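PDB 3C7A: octopine dehydrogenase from Pecten maximus, which catalyses the NADH-dependent reductive condensation of L-arginine with pyruvate to D-octopine, and the reverse oxidation. Local coordinates for residues A197-E202 with N267-V272; L204-S209 with D271-Y276. All coordinates share one frame; numbering follows the deposited sequence.

Contact 1 (A197-E202 with N267-V272); sequences AKHFLE and NDLSDV
K198 reaches across to segment 267-272 with its side chain bent only at the last torsion (chi4 70°), which brings NZ to D271 OD2 at 3.1 Å in a salt bridge. NZ comes to the carboxylate from above its plane (46° out of it), while CD of K198 runs past D268 OD2. K198 N also donates to E202 OE1. H199 ND1 accepts from L201 N in the ring plane, at 3.2 Å and nearly straight (168°); its NE2 gives a weak bond to N267 OD1 at the edge; and L269 CD1 sits over one face, 4.0 Å from the ring centroid, as a CH-pi contact. The ND1 bond, helped by the weak NE2 bond, sets the ring's rotation, and N267 is steadied by C264. L201 CB touches L269 CD2. The E202 carboxylate lies against D271 CB, but its polar link to D271 runs through water: one molecule joins E202 OE2 (2.8 Å) to D271 OD2 (3.0 Å), another links OE1 to the backbone of D268 and D271. D268 OD1 accepts from S270 N, an Asx turn, and from S270 OG. H199 thus N-caps helix 200-205 beside this turn and the type I turn L269-V272 of the alpha-helical domain.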
ATOM      1  N   ALA A 197      10.533  -9.796   6.186  1.00 15.87           N
ATOM      2  CA  ALA A 197      11.213  -8.640   6.781  1.00 15.79           C
ATOM      3  C   ALA A 197      11.362  -8.801   8.299  1.00 15.68           C
ATOM      4  O   ALA A 197      10.735  -9.679   8.897  1.00 15.71           O
ATOM      5  CB  ALA A 197      10.470  -7.350   6.443  1.00 15.82           C
ATOM      6  N   LYS A 198      12.183  -7.947   8.912  1.00 15.57           N
ATOM      7  CA  LYS A 198      12.516  -8.053  10.342  1.00 15.52           C
ATOM      8  C   LYS A 198      11.443  -7.545  11.317  1.00 15.31           C
ATOM      9  O   LYS A 198      11.236  -8.150  12.372  1.00 15.24           O
ATOM     10  CB  LYS A 198      13.857  -7.369  10.639  1.00 15.50           C
ATOM     11  CG  LYS A 198      15.086  -8.162  10.210  1.00 15.73           C
ATOM     12  CD  LYS A 198      16.369  -7.405  10.541  1.00 15.84           C
ATOM     13  CE  LYS A 198      17.610  -8.266  10.344  1.00 16.53           C
ATOM     14  NZ  LYS A 198      17.893  -8.562   8.907  1.00 17.06           N
ATOM     15  N   HIS A 199      10.780  -6.438  10.973  1.00 15.08           N
ATOM     16  CA  HIS A 199       9.822  -5.779  11.877  1.00 14.91           C
ATOM     17  C   HIS A 199       8.717  -5.060  11.094  1.00 14.76           C
ATOM     18  O   HIS A 199       8.946  -4.613   9.967  1.00 14.64           O
ATOM     19  CB  HIS A 199      10.560  -4.782  12.779  1.00 14.94           C
ATOM     20  CG  HIS A 199       9.858  -4.481  14.069  1.00 14.99           C
ATOM     21  ND1 HIS A 199       8.831  -3.567  14.164  1.00 15.05           N
ATOM     22  CD2 HIS A 199      10.053  -4.958  15.321  1.00 15.22           C
ATOM     23  CE1 HIS A 199       8.415  -3.502  15.417  1.00 15.14           C
ATOM     24  NE2 HIS A 199       9.140  -4.338  16.140  1.00 15.41           N
ATOM     25  N   PHE A 200       7.527  -4.941  11.689  1.00 14.64           N
ATOM     26  CA  PHE A 200       6.390  -4.295  11.011  1.00 14.56           C
ATOM     27  C   PHE A 200       6.502  -2.767  10.906  1.00 14.53           C
ATOM     28  O   PHE A 200       5.914  -2.161  10.004  1.00 14.51           O
ATOM     29  CB  PHE A 200       5.035  -4.740  11.605  1.00 14.53           C
ATOM     30  CG  PHE A 200       4.601  -3.968  12.832  1.00 14.49           C
ATOM     31  CD1 PHE A 200       5.070  -4.317  14.096  1.00 14.54           C
ATOM     32  CD2 PHE A 200       3.694  -2.914  12.723  1.00 14.52           C
ATOM     33  CE1 PHE A 200       4.660  -3.614  15.232  1.00 14.63           C
ATOM     34  CE2 PHE A 200       3.276  -2.205  13.851  1.00 14.43           C
ATOM     35  CZ  PHE A 200       3.761  -2.556  15.109  1.00 14.63           C
ATOM     36  N   LEU A 201       7.251  -2.156  11.823  1.00 14.48           N
ATOM     37  CA  LEU A 201       7.523  -0.713  11.774  1.00 14.52           C
ATOM     38  C   LEU A 201       8.608  -0.360  10.750  1.00 14.53           C
ATOM     39  O   LEU A 201       8.680   0.781  10.283  1.00 14.49           O
ATOM     40  CB  LEU A 201       7.891  -0.166  13.162  1.00 14.50           C
ATOM     41  CG  LEU A 201       6.797  -0.040  14.234  1.00 14.69           C
ATOM     42  CD1 LEU A 201       7.403   0.396  15.564  1.00 14.62           C
ATOM     43  CD2 LEU A 201       5.684   0.923  13.821  1.00 14.88           C
ATOM     44  N   GLU A 202       9.449  -1.342  10.416  1.00 14.55           N
ATOM     45  CA  GLU A 202      10.407  -1.228   9.311  1.00 14.65           C
ATOM     46  C   GLU A 202       9.657  -1.071   7.983  1.00 14.69           C
ATOM     47  O   GLU A 202       9.970  -0.182   7.187  1.00 14.63           O
ATOM     48  CB  GLU A 202      11.330  -2.459   9.264  1.00 14.62           C
ATOM     49  CG  GLU A 202      12.308  -2.493   8.080  1.00 14.72           C
ATOM     50  CD  GLU A 202      12.772  -3.904   7.714  1.00 14.76           C
ATOM     51  OE1 GLU A 202      12.920  -4.755   8.619  1.00 14.38           O
ATOM     52  OE2 GLU A 202      12.997  -4.160   6.510  1.00 14.79           O
ATOM     53  N   ASN A 267      13.743  -4.666  19.918  1.00 20.89           N
ATOM     54  CA  ASN A 267      13.076  -4.423  18.638  1.00 20.70           C
ATOM     55  C   ASN A 267      14.091  -4.026  17.559  1.00 20.56           C
ATOM     56  O   ASN A 267      14.709  -2.960  17.642  1.00 20.49           O
ATOM     57  CB  ASN A 267      11.982  -3.353  18.783  1.00 20.63           C
ATOM     58  CG  ASN A 267      10.887  -3.752  19.771  1.00 20.77           C
ATOM     59  OD1 ASN A 267       9.831  -4.252  19.377  1.00 20.52           O
ATOM     60  ND2 ASN A 267      11.136  -3.529  21.059  1.00 20.60           N
ATOM     61  N   ASP A 268      14.257  -4.890  16.557  1.00 20.36           N
ATOM     62  CA  ASP A 268      15.294  -4.726  15.530  1.00 20.23           C
ATOM     63  C   ASP A 268      14.809  -3.952  14.297  1.00 20.12           C
ATOM     64  O   ASP A 268      14.062  -4.483  13.467  1.00 20.09           O
ATOM     65  CB  ASP A 268      15.857  -6.098  15.119  1.00 20.27           C
ATOM     66  CG  ASP A 268      17.146  -5.999  14.301  1.00 20.32           C
ATOM     67  OD1 ASP A 268      17.637  -4.877  14.044  1.00 20.36           O
ATOM     68  OD2 ASP A 268      17.676  -7.062  13.914  1.00 20.60           O
ATOM     69  N   LEU A 269      15.257  -2.702  14.183  1.00 19.97           N
ATOM     70  CA  LEU A 269      14.899  -1.829  13.061  1.00 19.91           C
ATOM     71  C   LEU A 269      16.124  -1.411  12.229  1.00 19.79           C
ATOM     72  O   LEU A 269      16.123  -0.348  11.598  1.00 19.80           O
ATOM     73  CB  LEU A 269      14.139  -0.590  13.567  1.00 19.88           C
ATOM     74  CG  LEU A 269      12.624  -0.662  13.816  1.00 20.06           C
ATOM     75  CD1 LEU A 269      12.264  -1.468  15.063  1.00 19.98           C
ATOM     76  CD2 LEU A 269      12.034   0.740  13.907  1.00 20.11           C
ATOM     77  N   SER A 270      17.150  -2.262  12.215  1.00 19.72           N
ATOM     78  CA  SER A 270      18.441  -1.937  11.588  1.00 19.66           C
ATOM     79  C   SER A 270      18.462  -1.965  10.051  1.00 19.60           C
ATOM     80  O   SER A 270      19.420  -1.484   9.440  1.00 19.51           O
ATOM     81  CB  SER A 270      19.552  -2.838  12.145  1.00 19.71           C
ATOM     82  OG  SER A 270      19.288  -4.207  11.887  1.00 19.78           O
ATOM     83  N   ASP A 271      17.492  -2.602   9.402  1.00 19.50           N
ATOM     84  CA  ASP A 271      17.357  -2.626   7.932  1.00 19.49           C
ATOM     85  C   ASP A 271      16.682  -1.362   7.256  1.00 19.45           C
ATOM     86  O   ASP A 271      16.514  -1.314   6.076  1.00 19.38           O
ATOM     87  CB  ASP A 271      16.689  -3.944   7.452  1.00 19.43           C
ATOM     88  CG  ASP A 271      17.651  -5.170   7.429  1.00 19.69           C
ATOM     89  OD1 ASP A 271      18.747  -5.092   7.914  1.00 19.83           O
ATOM     90  OD2 ASP A 271      17.299  -6.223   6.923  1.00 19.66           O
ATOM     91  N   VAL A 272      16.283  -0.395   8.054  1.00 20.00           N
ATOM     92  CA  VAL A 272      15.946   0.942   7.572  1.00 20.00           C
ATOM     93  C   VAL A 272      17.186   1.694   6.990  1.00 20.00           C
ATOM     94  O   VAL A 272      18.132   1.926   7.692  1.00 19.43           O
ATOM     95  CB  VAL A 272      15.231   1.816   8.673  1.00 20.00           C
ATOM     96  CG1 VAL A 272      15.015   3.263   8.215  1.00 20.00           C
ATOM     97  CG2 VAL A 272      13.907   1.203   9.184  1.00 20.00           C
TER
HETATM   98  O   HOH W   1      14.844  -3.909  10.358  1.00  9.88           O
HETATM   99  O   HOH W   2      14.661  -2.406   4.297  1.00 18.59           O
HETATM  100  O   HOH W   3      14.460  -6.442   5.876  1.00 22.43           O

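Contact 2 (L204-S209 with D271-Y276); sequences LIMSYS and DVKDIY. With EDO (1,2-ethanediol), chain C.
Y208 and I275 lie side by side, running in opposite senses, the aliphatic chain over one face of the ring. I275 CD1 stands 4.1 Å from the ring centroid and 15° off its normal, a CH-pi contact displaced toward the rim on the CD2 and CE2 side. M206 O lies over the opposite face, toward the rim, so the ring has a methyl group on one side and a carbonyl oxygen on the other. At its far end Y208 OH donates to K273 O, 3.1 Å away and 43° above the carbonyl plane. M206 turns at chi2 (-72°), bringing SD to 3.9 Å from K273 N, and again at chi3, laying CE alongside K273 CG. I205 lies roughly perpendicular to V272, with I205 CD1 pressed on V272 CG1 at 3.6 Å. Ethanediol, probably from the crystallisation liquor, donates from O1 to M206 O at 3.0 Å and also binds E142. M206 belongs to the L-arginine site. The contact joins the turn that ends helix 200-205 to the start of helix 275-282, while I205 also touches C253 of helix 240-263 and F337 of helix 330-344.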
ATOM      1  N   LEU A 204       6.544  -0.111   7.587  1.00 14.86           N
ATOM      2  CA  LEU A 204       5.743   1.115   7.639  1.00 15.03           C
ATOM      3  C   LEU A 204       6.487   2.343   7.095  1.00 15.09           C
ATOM      4  O   LEU A 204       5.973   3.038   6.216  1.00 15.11           O
ATOM      5  CB  LEU A 204       5.234   1.373   9.071  1.00 15.03           C
ATOM      6  CG  LEU A 204       4.115   2.399   9.320  1.00 15.33           C
ATOM      7  CD1 LEU A 204       3.294   2.026  10.550  1.00 15.45           C
ATOM      8  CD2 LEU A 204       4.641   3.830   9.448  1.00 15.18           C
ATOM      9  N   ILE A 205       7.692   2.601   7.603  1.00 15.14           N
ATOM     10  CA  ILE A 205       8.407   3.834   7.241  1.00 15.24           C
ATOM     11  C   ILE A 205       9.199   3.764   5.927  1.00 15.20           C
ATOM     12  O   ILE A 205       9.458   4.798   5.304  1.00 15.18           O
ATOM     13  CB  ILE A 205       9.283   4.406   8.408  1.00 15.33           C
ATOM     14  CG1 ILE A 205      10.684   3.790   8.425  1.00 15.50           C
ATOM     15  CG2 ILE A 205       8.576   4.256   9.764  1.00 15.43           C
ATOM     16  CD1 ILE A 205      11.760   4.772   8.837  1.00 15.73           C
ATOM     17  N   MET A 206       9.560   2.552   5.500  1.00 15.12           N
ATOM     18  CA  MET A 206      10.239   2.349   4.211  1.00 15.15           C
ATOM     19  C   MET A 206       9.303   2.552   3.007  1.00 15.22           C
ATOM     20  O   MET A 206       9.688   2.296   1.863  1.00 15.14           O
ATOM     21  CB  MET A 206      10.915   0.971   4.148  1.00 15.11           C
ATOM     22  CG  MET A 206      12.279   0.885   4.843  1.00 15.06           C
ATOM     23  SD  MET A 206      13.647   1.726   3.995  1.00 14.69           S
ATOM     24  CE  MET A 206      13.880   0.680   2.557  1.00 14.80           C
ATOM     25  N   SER A 207       8.083   3.019   3.278  1.00 15.32           N
ATOM     26  CA  SER A 207       7.117   3.391   2.239  1.00 15.44           C
ATOM     27  C   SER A 207       7.542   4.643   1.466  1.00 15.41           C
ATOM     28  O   SER A 207       7.100   4.854   0.332  1.00 15.43           O
ATOM     29  CB  SER A 207       5.733   3.629   2.855  1.00 15.51           C
ATOM     30  OG  SER A 207       5.233   2.464   3.488  1.00 15.95           O
ATOM     31  N   TYR A 208       8.396   5.462   2.087  1.00 15.39           N
ATOM     32  CA  TYR A 208       8.835   6.753   1.536  1.00 15.37           C
ATOM     33  C   TYR A 208       7.651   7.607   1.050  1.00 15.41           C
ATOM     34  O   TYR A 208       7.613   8.028  -0.111  1.00 15.34           O
ATOM     35  CB  TYR A 208       9.856   6.566   0.398  1.00 15.42           C
ATOM     36  CG  TYR A 208      11.177   5.905   0.761  1.00 15.43           C
ATOM     37  CD1 TYR A 208      11.865   6.238   1.932  1.00 15.37           C
ATOM     38  CD2 TYR A 208      11.764   4.979  -0.104  1.00 15.33           C
ATOM     39  CE1 TYR A 208      13.090   5.636   2.247  1.00 15.67           C
ATOM     40  CE2 TYR A 208      12.985   4.375   0.199  1.00 15.46           C
ATOM     41  CZ  TYR A 208      13.642   4.707   1.372  1.00 15.66           C
ATOM     42  OH  TYR A 208      14.849   4.110   1.663  1.00 15.62           O
ATOM     43  N   SER A 209       6.696   7.858   1.947  1.00 15.42           N
ATOM     44  CA  SER A 209       5.442   8.558   1.610  1.00 15.45           C
ATOM     45  C   SER A 209       5.625   9.988   1.077  1.00 15.45           C
ATOM     46  O   SER A 209       4.705  10.555   0.478  1.00 15.34           O
ATOM     47  CB  SER A 209       4.498   8.569   2.820  1.00 15.48           C
ATOM     48  OG  SER A 209       4.081   7.257   3.167  1.00 15.58           O
ATOM     49  N   ASP A 271      17.492  -2.602   9.402  1.00 19.50           N
ATOM     50  CA  ASP A 271      17.357  -2.626   7.932  1.00 19.49           C
ATOM     51  C   ASP A 271      16.682  -1.362   7.256  1.00 19.45           C
ATOM     52  O   ASP A 271      16.514  -1.314   6.076  1.00 19.38           O
ATOM     53  CB  ASP A 271      16.689  -3.944   7.452  1.00 19.43           C
ATOM     54  CG  ASP A 271      17.651  -5.170   7.429  1.00 19.69           C
ATOM     55  OD1 ASP A 271      18.747  -5.092   7.914  1.00 19.83           O
ATOM     56  OD2 ASP A 271      17.299  -6.223   6.923  1.00 19.66           O
ATOM     57  N   VAL A 272      16.283  -0.395   8.054  1.00 20.00           N
ATOM     58  CA  VAL A 272      15.946   0.942   7.572  1.00 20.00           C
ATOM     59  C   VAL A 272      17.186   1.694   6.990  1.00 20.00           C
ATOM     60  O   VAL A 272      18.132   1.926   7.692  1.00 19.43           O
ATOM     61  CB  VAL A 272      15.231   1.816   8.673  1.00 20.00           C
ATOM     62  CG1 VAL A 272      15.015   3.263   8.215  1.00 20.00           C
ATOM     63  CG2 VAL A 272      13.907   1.203   9.184  1.00 20.00           C
ATOM     64  N   LYS A 273      17.108   2.057   5.710  1.00 19.52           N
ATOM     65  CA  LYS A 273      18.232   2.614   4.910  1.00 19.60           C
ATOM     66  C   LYS A 273      18.086   3.972   4.132  1.00 19.64           C
ATOM     67  O   LYS A 273      16.999   4.433   3.891  1.00 19.58           O
ATOM     68  CB  LYS A 273      18.848   1.557   4.015  1.00 19.57           C
ATOM     69  CG  LYS A 273      17.978   1.028   2.905  1.00 19.61           C
ATOM     70  CD  LYS A 273      18.618  -0.196   2.194  1.00 19.59           C
ATOM     71  CE  LYS A 273      18.231  -1.495   2.769  1.00 19.39           C
ATOM     72  NZ  LYS A 273      18.572  -2.681   2.035  1.00 19.12           N
ATOM     73  N   ASP A 274      19.211   4.586   3.758  1.00 19.70           N
ATOM     74  CA  ASP A 274      19.177   5.798   2.928  1.00 19.84           C
ATOM     75  C   ASP A 274      18.516   5.512   1.576  1.00 19.79           C
ATOM     76  O   ASP A 274      18.669   4.417   1.023  1.00 19.75           O
ATOM     77  CB  ASP A 274      20.598   6.329   2.680  1.00 19.92           C
ATOM     78  CG  ASP A 274      21.340   6.680   3.964  1.00 20.41           C
ATOM     79  OD1 ASP A 274      20.927   7.629   4.663  1.00 20.69           O
ATOM     80  OD2 ASP A 274      22.356   6.017   4.263  1.00 20.99           O
ATOM     81  N   ILE A 275      17.795   6.500   1.046  1.00 19.75           N
ATOM     82  CA  ILE A 275      17.137   6.379  -0.263  1.00 19.79           C
ATOM     83  C   ILE A 275      18.139   6.277  -1.431  1.00 19.89           C
ATOM     84  O   ILE A 275      17.860   5.616  -2.435  1.00 19.83           O
ATOM     85  CB  ILE A 275      16.067   7.507  -0.495  1.00 19.75           C
ATOM     86  CG1 ILE A 275      15.186   7.192  -1.714  1.00 19.67           C
ATOM     87  CG2 ILE A 275      16.720   8.901  -0.576  1.00 19.52           C
ATOM     88  CD1 ILE A 275      13.853   7.934  -1.743  1.00 19.77           C
ATOM     89  N   TYR A 276      19.301   6.917  -1.283  1.00 20.08           N
ATOM     90  CA  TYR A 276      20.383   6.834  -2.274  1.00 20.24           C
ATOM     91  C   TYR A 276      20.956   5.415  -2.362  1.00 20.27           C
ATOM     92  O   TYR A 276      21.276   4.936  -3.453  1.00 20.22           O
ATOM     93  CB  TYR A 276      21.485   7.857  -1.953  1.00 20.40           C
ATOM     94  CG  TYR A 276      22.723   7.787  -2.836  1.00 20.69           C
ATOM     95  CD1 TYR A 276      22.698   8.251  -4.154  1.00 20.87           C
ATOM     96  CD2 TYR A 276      23.925   7.276  -2.342  1.00 21.00           C
ATOM     97  CE1 TYR A 276      23.837   8.194  -4.963  1.00 20.95           C
ATOM     98  CE2 TYR A 276      25.069   7.217  -3.140  1.00 21.19           C
ATOM     99  CZ  TYR A 276      25.018   7.677  -4.449  1.00 21.03           C
ATOM    100  OH  TYR A 276      26.146   7.618  -5.237  1.00 20.84           O
TER
HETATM  101  C1  EDO C 406      10.486   1.431  -1.621  1.00 16.99           C
HETATM  102  O1  EDO C 406       9.529   2.363  -1.101  1.00 16.48           O
HETATM  103  C2  EDO C 406      10.328   0.082  -0.928  1.00 17.07           C
HETATM  104  O2  EDO C 406       9.130  -0.558  -1.387  1.00 17.16           O

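In the fold
Contacts 1 and 2 follow one another along the same two pieces of chain, their centres about 11 Å apart: helix 200-205 begins in contact 1 and ends in contact 2, while the loop from helix 240-263 to helix 275-282 runs beside it, with D271 and V272 common to both. Contact 1 lies farther from the centre of the chain (about 17 Å, against about 14 Å) and reaches L395 of helix 391-396. Contact 2 carries the L-arginine-binding M206; the side chain of Y208 is about 9 Å from that of the active-site H212, and that of M206 about 11 Å from that of the pyruvate-binding T143. The V272 side chain is about 5 Å from that of M206.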